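Local coordinates for 4-dehydrase (Streptomyces venezuelae, PDB 2PO3), which acts in the biosynthesis of the sugar desosamine, probably as a pyridoxal phosphate-dependent aminotransferase working on a TDP-linked sugar, at residues Q130-V135 with R158-E163; Q81-A86 with G189-F194. All coordinates share one frame; numbering follows the deposited sequence.

Interaction 1: Q130-V135 with R158-E163; sequences QVAAAV and RKVADE
Val160 meets Val131 and Ala132 where two connections of the large alpha/beta domain, of the fold seen in type I aminotransferases, lie next to each other. One connection carries the short helix 128-131 and leads into strand 139-145; the other carries helix 154-163 and leads from that strand to 167-171. The nearest alpha carbons, those of Ala132 and Val160, are 6.5 Å apart, and valine and alanine side chains meet across that distance. The patch is correspondingly modest, 104 Å² summed over both sides, and Val160 contributes 57 Å² of it.

A single methyl does most of the work. Val160 CG1 stands anti to its backbone N (chi1 178°), and this torsion carries it out towards the frayed end of the short helix 128-131 while CG2 is turned off to one flank. Val131 has a similar torsion (chi1 170°) and likewise presents CG1, so the two valines cross obliquely with CG1 against CG1 at 3.8 Å. Val131 CB lies 4.1 Å from Val160 CG1. The methyl therefore touches both Val131 and Ala132, through side-chain carbons and the Ala132 amide nitrogen. Leu126 adds to the packing on Val131, and His164 extends the patch against Ala132 and Val135. On the backbone, Ala132 N lies 3.8 Å from Val160 CG1, with Ala132 CB at 4.1 Å from the same methyl.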
ATOM      1  N   GLN A 130      19.742 -15.403 -22.758  1.00 23.69           N
ATOM      2  CA  GLN A 130      19.278 -16.564 -22.020  1.00 25.98           C
ATOM      3  C   GLN A 130      17.794 -16.525 -21.976  1.00 23.09           C
ATOM      4  O   GLN A 130      17.120 -17.405 -21.466  1.00 21.86           O
ATOM      5  CB  GLN A 130      19.717 -16.473 -20.544  1.00 32.11           C
ATOM      6  CG  GLN A 130      21.248 -16.427 -20.391  1.00 33.39           C
ATOM      7  CD  GLN A 130      21.795 -17.770 -20.816  1.00 36.25           C
ATOM      8  OE1 GLN A 130      21.380 -18.809 -20.267  1.00 44.49           O
ATOM      9  NE2 GLN A 130      22.651 -17.749 -21.841  1.00 63.79           N
ATOM     10  N   VAL A 131      17.294 -15.448 -22.508  1.00 30.09           N
ATOM     11  CA  VAL A 131      15.876 -15.297 -22.445  1.00 27.89           C
ATOM     12  C   VAL A 131      15.108 -16.239 -23.343  1.00 38.35           C
ATOM     13  O   VAL A 131      14.286 -17.034 -22.882  1.00 34.79           O
ATOM     14  CB  VAL A 131      15.494 -13.828 -22.615  1.00 24.41           C
ATOM     15  CG1 VAL A 131      13.998 -13.717 -22.786  1.00 28.34           C
ATOM     16  CG2 VAL A 131      15.880 -12.988 -21.401  1.00 20.65           C
ATOM     17  N   ALA A 132      15.369 -16.133 -24.637  1.00 36.70           N
ATOM     18  CA  ALA A 132      14.660 -16.971 -25.590  1.00 31.50           C
ATOM     19  C   ALA A 132      14.457 -18.400 -25.130  1.00 35.48           C
ATOM     20  O   ALA A 132      13.386 -18.968 -25.248  1.00 35.91           O
ATOM     21  CB  ALA A 132      15.326 -16.948 -26.941  1.00 36.47           C
ATOM     22  N   ALA A 133      15.488 -19.009 -24.589  1.00 30.20           N
ATOM     23  CA  ALA A 133      15.355 -20.382 -24.144  1.00 25.05           C
ATOM     24  C   ALA A 133      14.354 -20.583 -23.036  1.00 30.96           C
ATOM     25  O   ALA A 133      13.920 -21.696 -22.815  1.00 30.71           O
ATOM     26  CB  ALA A 133      16.716 -20.876 -23.668  1.00 25.02           C
ATOM     27  N   ALA A 134      14.017 -19.522 -22.313  1.00 36.90           N
ATOM     28  CA  ALA A 134      13.073 -19.615 -21.203  1.00 35.88           C
ATOM     29  C   ALA A 134      11.615 -19.402 -21.626  1.00 28.47           C
ATOM     30  O   ALA A 134      10.688 -19.824 -20.922  1.00 26.76           O
ATOM     31  CB  ALA A 134      13.469 -18.651 -20.078  1.00 37.76           C
ATOM     32  N   VAL A 135      11.424 -18.739 -22.771  1.00 22.08           N
ATOM     33  CA  VAL A 135      10.102 -18.445 -23.343  1.00 26.19           C
ATOM     34  C   VAL A 135       9.241 -19.704 -23.523  1.00 49.91           C
ATOM     35  O   VAL A 135       9.768 -20.804 -23.712  1.00 63.37           O
ATOM     36  CB  VAL A 135      10.206 -17.722 -24.697  1.00 22.58           C
ATOM     37  CG1 VAL A 135       8.807 -17.456 -25.267  1.00 19.60           C
ATOM     38  CG2 VAL A 135      11.038 -16.444 -24.570  1.00 19.86           C
ATOM     39  N   ARG A 158      14.929  -6.059 -25.618  1.00 25.26           N
ATOM     40  CA  ARG A 158      13.807  -5.655 -26.411  1.00 24.99           C
ATOM     41  C   ARG A 158      13.794  -6.542 -27.667  1.00 38.68           C
ATOM     42  O   ARG A 158      12.778  -7.101 -28.092  1.00 32.30           O
ATOM     43  CB  ARG A 158      14.108  -4.204 -26.773  1.00 27.11           C
ATOM     44  CG  ARG A 158      13.185  -3.604 -27.822  1.00 23.75           C
ATOM     45  CD  ARG A 158      11.850  -3.289 -27.222  1.00 44.78           C
ATOM     46  NE  ARG A 158      11.727  -1.928 -26.714  1.00 71.42           N
ATOM     47  CZ  ARG A 158      10.563  -1.591 -26.158  1.00 99.55           C
ATOM     48  NH1 ARG A 158       9.569  -2.492 -26.078  1.00 35.63           N
ATOM     49  NH2 ARG A 158      10.399  -0.354 -25.673  1.00 81.07           N
ATOM     50  N   LYS A 159      14.971  -6.701 -28.273  1.00 39.24           N
ATOM     51  CA  LYS A 159      15.052  -7.534 -29.463  1.00 41.25           C
ATOM     52  C   LYS A 159      14.492  -8.930 -29.247  1.00 33.92           C
ATOM     53  O   LYS A 159      13.746  -9.481 -30.037  1.00 34.62           O
ATOM     54  CB  LYS A 159      16.423  -7.550 -30.138  1.00 37.76           C
ATOM     55  CG  LYS A 159      16.391  -8.403 -31.395  1.00 88.11           C
ATOM     56  CD  LYS A 159      17.755  -8.647 -32.026  1.00 96.05           C
ATOM     57  CE  LYS A 159      18.494  -9.818 -31.400  1.00100.00           C
ATOM     58  NZ  LYS A 159      19.800 -10.102 -32.035  1.00100.00           N
ATOM     59  N   VAL A 160      14.844  -9.555 -28.150  1.00 34.09           N
ATOM     60  CA  VAL A 160      14.304 -10.884 -27.932  1.00 27.67           C
ATOM     61  C   VAL A 160      12.803 -10.821 -27.705  1.00 36.03           C
ATOM     62  O   VAL A 160      12.024 -11.596 -28.257  1.00 38.76           O
ATOM     63  CB  VAL A 160      14.990 -11.555 -26.737  1.00 28.71           C
ATOM     64  CG1 VAL A 160      14.393 -12.942 -26.486  1.00 27.94           C
ATOM     65  CG2 VAL A 160      16.504 -11.638 -26.934  1.00 27.23           C
ATOM     66  N   ALA A 161      12.401  -9.874 -26.860  1.00 28.67           N
ATOM     67  CA  ALA A 161      11.010  -9.683 -26.503  1.00 27.79           C
ATOM     68  C   ALA A 161      10.174  -9.723 -27.742  1.00 33.58           C
ATOM     69  O   ALA A 161       9.245 -10.512 -27.848  1.00 32.87           O
ATOM     70  CB  ALA A 161      10.798  -8.361 -25.761  1.00 24.33           C
ATOM     71  N   ASP A 162      10.556  -8.830 -28.642  1.00 36.54           N
ATOM     72  CA  ASP A 162       9.899  -8.686 -29.911  1.00 41.26           C
ATOM     73  C   ASP A 162       9.780 -10.030 -30.555  1.00 47.72           C
ATOM     74  O   ASP A 162       8.683 -10.496 -30.839  1.00 45.63           O
ATOM     75  CB  ASP A 162      10.626  -7.658 -30.786  1.00 42.38           C
ATOM     76  CG  ASP A 162      10.287  -6.289 -30.245  1.00 58.39           C
ATOM     77  OD1 ASP A 162       9.407  -6.127 -29.413  1.00 48.67           O
ATOM     78  OD2 ASP A 162      11.022  -5.303 -30.726  1.00 36.75           O
ATOM     79  N   GLU A 163      10.925 -10.660 -30.742  1.00 48.49           N
ATOM     80  CA  GLU A 163      10.935 -11.984 -31.335  1.00 53.43           C
ATOM     81  C   GLU A 163       9.816 -12.893 -30.804  1.00 56.09           C
ATOM     82  O   GLU A 163       9.202 -13.671 -31.538  1.00 64.91           O
ATOM     83  CB  GLU A 163      12.295 -12.685 -31.102  1.00 57.94           C
ATOM     84  CG  GLU A 163      13.149 -12.964 -32.363  1.00 84.25           C
ATOM     85  CD  GLU A 163      14.601 -12.581 -32.177  1.00100.00           C
ATOM     86  OE1 GLU A 163      15.186 -11.815 -32.935  1.00100.00           O
ATOM     87  OE2 GLU A 163      15.153 -13.128 -31.109  1.00 87.47           O
TER

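Interaction 2: Q81-A86 with G189-F194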
ATOM      1  N   GLN A  81       2.425  -4.734  -9.383  1.00 14.11           N
ATOM      2  CA  GLN A  81       1.111  -5.373  -9.507  1.00 17.00           C
ATOM      3  C   GLN A  81       0.162  -4.581 -10.402  1.00 19.56           C
ATOM      4  O   GLN A  81      -0.558  -5.147 -11.252  1.00 17.53           O
ATOM      5  CB  GLN A  81       0.514  -5.618  -8.113  1.00 18.09           C
ATOM      6  CG  GLN A  81       1.336  -6.710  -7.387  1.00 24.12           C
ATOM      7  CD  GLN A  81       1.213  -6.666  -5.881  1.00 30.88           C
ATOM      8  OE1 GLN A  81       0.674  -5.714  -5.340  1.00 21.58           O
ATOM      9  NE2 GLN A  81       1.713  -7.672  -5.173  1.00 18.39           N
ATOM     10  N   LEU A  82       0.152  -3.254 -10.244  1.00 22.81           N
ATOM     11  CA  LEU A  82      -0.733  -2.473 -11.115  1.00 24.39           C
ATOM     12  C   LEU A  82      -0.319  -2.584 -12.573  1.00 16.78           C
ATOM     13  O   LEU A  82      -1.146  -2.660 -13.463  1.00 20.62           O
ATOM     14  CB  LEU A  82      -0.840  -0.953 -10.830  1.00 18.68           C
ATOM     15  CG  LEU A  82      -1.086  -0.552  -9.391  1.00 23.49           C
ATOM     16  CD1 LEU A  82      -0.597   0.878  -9.193  1.00 16.78           C
ATOM     17  CD2 LEU A  82      -2.590  -0.539  -9.108  1.00 26.77           C
ATOM     18  N   LEU A  83       0.978  -2.539 -12.806  1.00 18.78           N
ATOM     19  CA  LEU A  83       1.494  -2.603 -14.160  1.00 22.29           C
ATOM     20  C   LEU A  83       1.055  -3.881 -14.825  1.00 26.38           C
ATOM     21  O   LEU A  83       0.481  -3.874 -15.906  1.00 19.87           O
ATOM     22  CB  LEU A  83       3.020  -2.470 -14.079  1.00 24.15           C
ATOM     23  CG  LEU A  83       3.670  -2.571 -15.441  1.00 23.15           C
ATOM     24  CD1 LEU A  83       2.976  -1.640 -16.441  1.00 18.96           C
ATOM     25  CD2 LEU A  83       5.120  -2.172 -15.295  1.00 23.95           C
ATOM     26  N   ALA A  84       1.322  -4.979 -14.123  1.00 20.11           N
ATOM     27  CA  ALA A  84       0.930  -6.273 -14.611  1.00 17.01           C
ATOM     28  C   ALA A  84      -0.535  -6.272 -14.950  1.00 25.16           C
ATOM     29  O   ALA A  84      -0.859  -6.517 -16.111  1.00 30.05           O
ATOM     30  CB  ALA A  84       1.233  -7.403 -13.641  1.00 17.52           C
ATOM     31  N   HIS A  85      -1.404  -6.000 -13.958  1.00 27.40           N
ATOM     32  CA  HIS A  85      -2.853  -5.985 -14.171  1.00 23.29           C
ATOM     33  C   HIS A  85      -3.285  -5.061 -15.275  1.00 28.83           C
ATOM     34  O   HIS A  85      -4.085  -5.470 -16.101  1.00 33.51           O
ATOM     35  CB  HIS A  85      -3.722  -5.756 -12.924  1.00 19.46           C
ATOM     36  CG  HIS A  85      -3.941  -6.988 -12.096  1.00 19.18           C
ATOM     37  ND1 HIS A  85      -4.163  -8.238 -12.656  1.00 21.47           N
ATOM     38  CD2 HIS A  85      -3.975  -7.121 -10.729  1.00 17.90           C
ATOM     39  CE1 HIS A  85      -4.338  -9.074 -11.623  1.00 20.18           C
ATOM     40  NE2 HIS A  85      -4.228  -8.439 -10.438  1.00 16.62           N
ATOM     41  N   ALA A  86      -2.766  -3.830 -15.275  1.00 22.31           N
ATOM     42  CA  ALA A  86      -3.102  -2.839 -16.306  1.00 21.19           C
ATOM     43  C   ALA A  86      -2.795  -3.331 -17.727  1.00 31.92           C
ATOM     44  O   ALA A  86      -3.512  -3.038 -18.681  1.00 34.33           O
ATOM     45  CB  ALA A  86      -2.375  -1.507 -16.057  1.00 19.11           C
ATOM     46  N   GLY A 189      11.992   0.737 -20.758  1.00 28.50           N
ATOM     47  CA  GLY A 189      11.070  -0.372 -21.000  1.00 22.36           C
ATOM     48  C   GLY A 189       9.769   0.180 -21.507  1.00 32.06           C
ATOM     49  O   GLY A 189       9.666   1.387 -21.736  1.00 30.47           O
ATOM     50  N   ASP A 190       8.808  -0.717 -21.657  1.00 26.07           N
ATOM     51  CA  ASP A 190       7.481  -0.345 -22.077  1.00 29.07           C
ATOM     52  C   ASP A 190       6.934   0.549 -20.952  1.00 42.34           C
ATOM     53  O   ASP A 190       6.101   1.445 -21.175  1.00 38.29           O
ATOM     54  CB  ASP A 190       6.604  -1.626 -22.196  1.00 26.88           C
ATOM     55  CG  ASP A 190       6.946  -2.395 -23.457  1.00 36.26           C
ATOM     56  OD1 ASP A 190       7.621  -1.913 -24.332  1.00 29.18           O
ATOM     57  OD2 ASP A 190       6.443  -3.608 -23.530  1.00 32.02           O
ATOM     58  N   ALA A 191       7.435   0.247 -19.727  1.00 33.23           N
ATOM     59  CA  ALA A 191       7.117   0.918 -18.470  1.00 23.17           C
ATOM     60  C   ALA A 191       8.046   0.416 -17.396  1.00 31.72           C
ATOM     61  O   ALA A 191       8.461  -0.750 -17.433  1.00 25.58           O
ATOM     62  CB  ALA A 191       5.674   0.666 -18.025  1.00 21.80           C
ATOM     63  N   GLU A 192       8.351   1.304 -16.431  1.00 28.49           N
ATOM     64  CA  GLU A 192       9.231   0.957 -15.324  1.00 22.81           C
ATOM     65  C   GLU A 192       8.662   1.348 -13.955  1.00 34.04           C
ATOM     66  O   GLU A 192       7.805   2.252 -13.855  1.00 26.44           O
ATOM     67  CB  GLU A 192      10.693   1.415 -15.532  1.00 22.50           C
ATOM     68  CG  GLU A 192      11.213   1.179 -16.979  1.00 19.90           C
ATOM     69  CD  GLU A 192      12.645   1.619 -17.129  1.00 23.35           C
ATOM     70  OE1 GLU A 192      13.403   1.646 -16.186  1.00 33.22           O
ATOM     71  OE2 GLU A 192      12.979   2.010 -18.337  1.00 32.94           O
ATOM     72  N   VAL A 193       9.143   0.646 -12.903  1.00 17.17           N
ATOM     73  CA  VAL A 193       8.689   0.905 -11.542  1.00 14.71           C
ATOM     74  C   VAL A 193       9.806   1.386 -10.653  1.00 21.59           C
ATOM     75  O   VAL A 193      10.827   0.706 -10.565  1.00 18.45           O
ATOM     76  CB  VAL A 193       7.973  -0.279 -10.880  1.00 16.11           C
ATOM     77  CG1 VAL A 193       7.225   0.140  -9.618  1.00  9.72           C
ATOM     78  CG2 VAL A 193       6.923  -0.840 -11.832  1.00 14.40           C
ATOM     79  N   PHE A 194       9.611   2.548 -10.000  1.00 13.97           N
ATOM     80  CA  PHE A 194      10.611   3.083  -9.091  1.00 12.58           C
ATOM     81  C   PHE A 194      10.154   2.814  -7.665  1.00 13.33           C
ATOM     82  O   PHE A 194       8.998   2.556  -7.425  1.00 18.00           O
ATOM     83  CB  PHE A 194      10.734   4.608  -9.178  1.00 13.48           C
ATOM     84  CG  PHE A 194      11.474   5.055 -10.397  1.00 19.49           C
ATOM     85  CD1 PHE A 194      10.940   6.022 -11.256  1.00 26.57           C
ATOM     86  CD2 PHE A 194      12.724   4.503 -10.674  1.00 21.59           C
ATOM     87  CE1 PHE A 194      11.651   6.444 -12.382  1.00 31.61           C
ATOM     88  CE2 PHE A 194      13.436   4.893 -11.809  1.00 27.62           C
ATOM     89  CZ  PHE A 194      12.895   5.869 -12.646  1.00 25.53           C
TER
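Leu83, on helix 76-87, drives its forked end onto Ala191 and Val193 of strand 191-195, a helix-on-sheet contact within the large domain. Before it in the chain, Gln81 and Leu82 face other parts of the protein: Gln81 NE2 is hydrogen-bonded to Ala106 O, and Leu82 packs on Ile221 of helix 215-225 and on Trp109 of the second subunit. Leu83 itself holds CG anti to the backbone N (chi1 178°), and chi2 of 49° leaves both methyls facing the strand. CD1 is 3.9 Å and CD2 4.0 Å from Ala191 CB, so the fork spans that methyl nearly evenly. Leu83 CD2 additionally reaches Val193 CG2, at 4.1 Å, as the two side chains run antiparallel alongside one another. After Leu83 in the chain, Ala84 packs on Leu107 and Ala86 on Ile221, while His85 turns to the dimer interface, where its ring meets Trp109 of the second subunit edge-to-face.

Ala191 and Val193, two residues apart, present the same strand face to the helix, whereas Glu192 points away from it. Glu192 OE2 accepts the Gly189 N-H at 2.9 Å from Gly189 N, on the anti side and 29° out of the carboxylate plane, and its OE1 is hydrogen-bonded to His146 NE2. The strand thus separates its chemistry by face: between these two segments the contact is methyl packing alone, and the carboxylate's hydrogen bonds are made on the other side.

Both contacts are helix packing within one alpha/beta domain, and both rest on aliphatic carbons, but they differ in depth. Interaction 2 is centred about 16 Å from the centre of the chain, seats a helix on a sheet strand with three buried residues, and places the side chain of Val193 about 7 Å from the bound external aldimine of pyridoxal phosphate and the TDP-sugar. Interaction 1, centred about 23 Å out, joins helix 154-163 to the end of a short, weakly bonded helix away from any annotated site and includes the exposed Ala132. Along the chain it is nested inside the loop closed by interaction 2. Charge connects them: Arg158 NH1 meets Asp190 OD1 in a 2.7 Å salt bridge, and Asp190 OD2 also takes the Leu168 N-H.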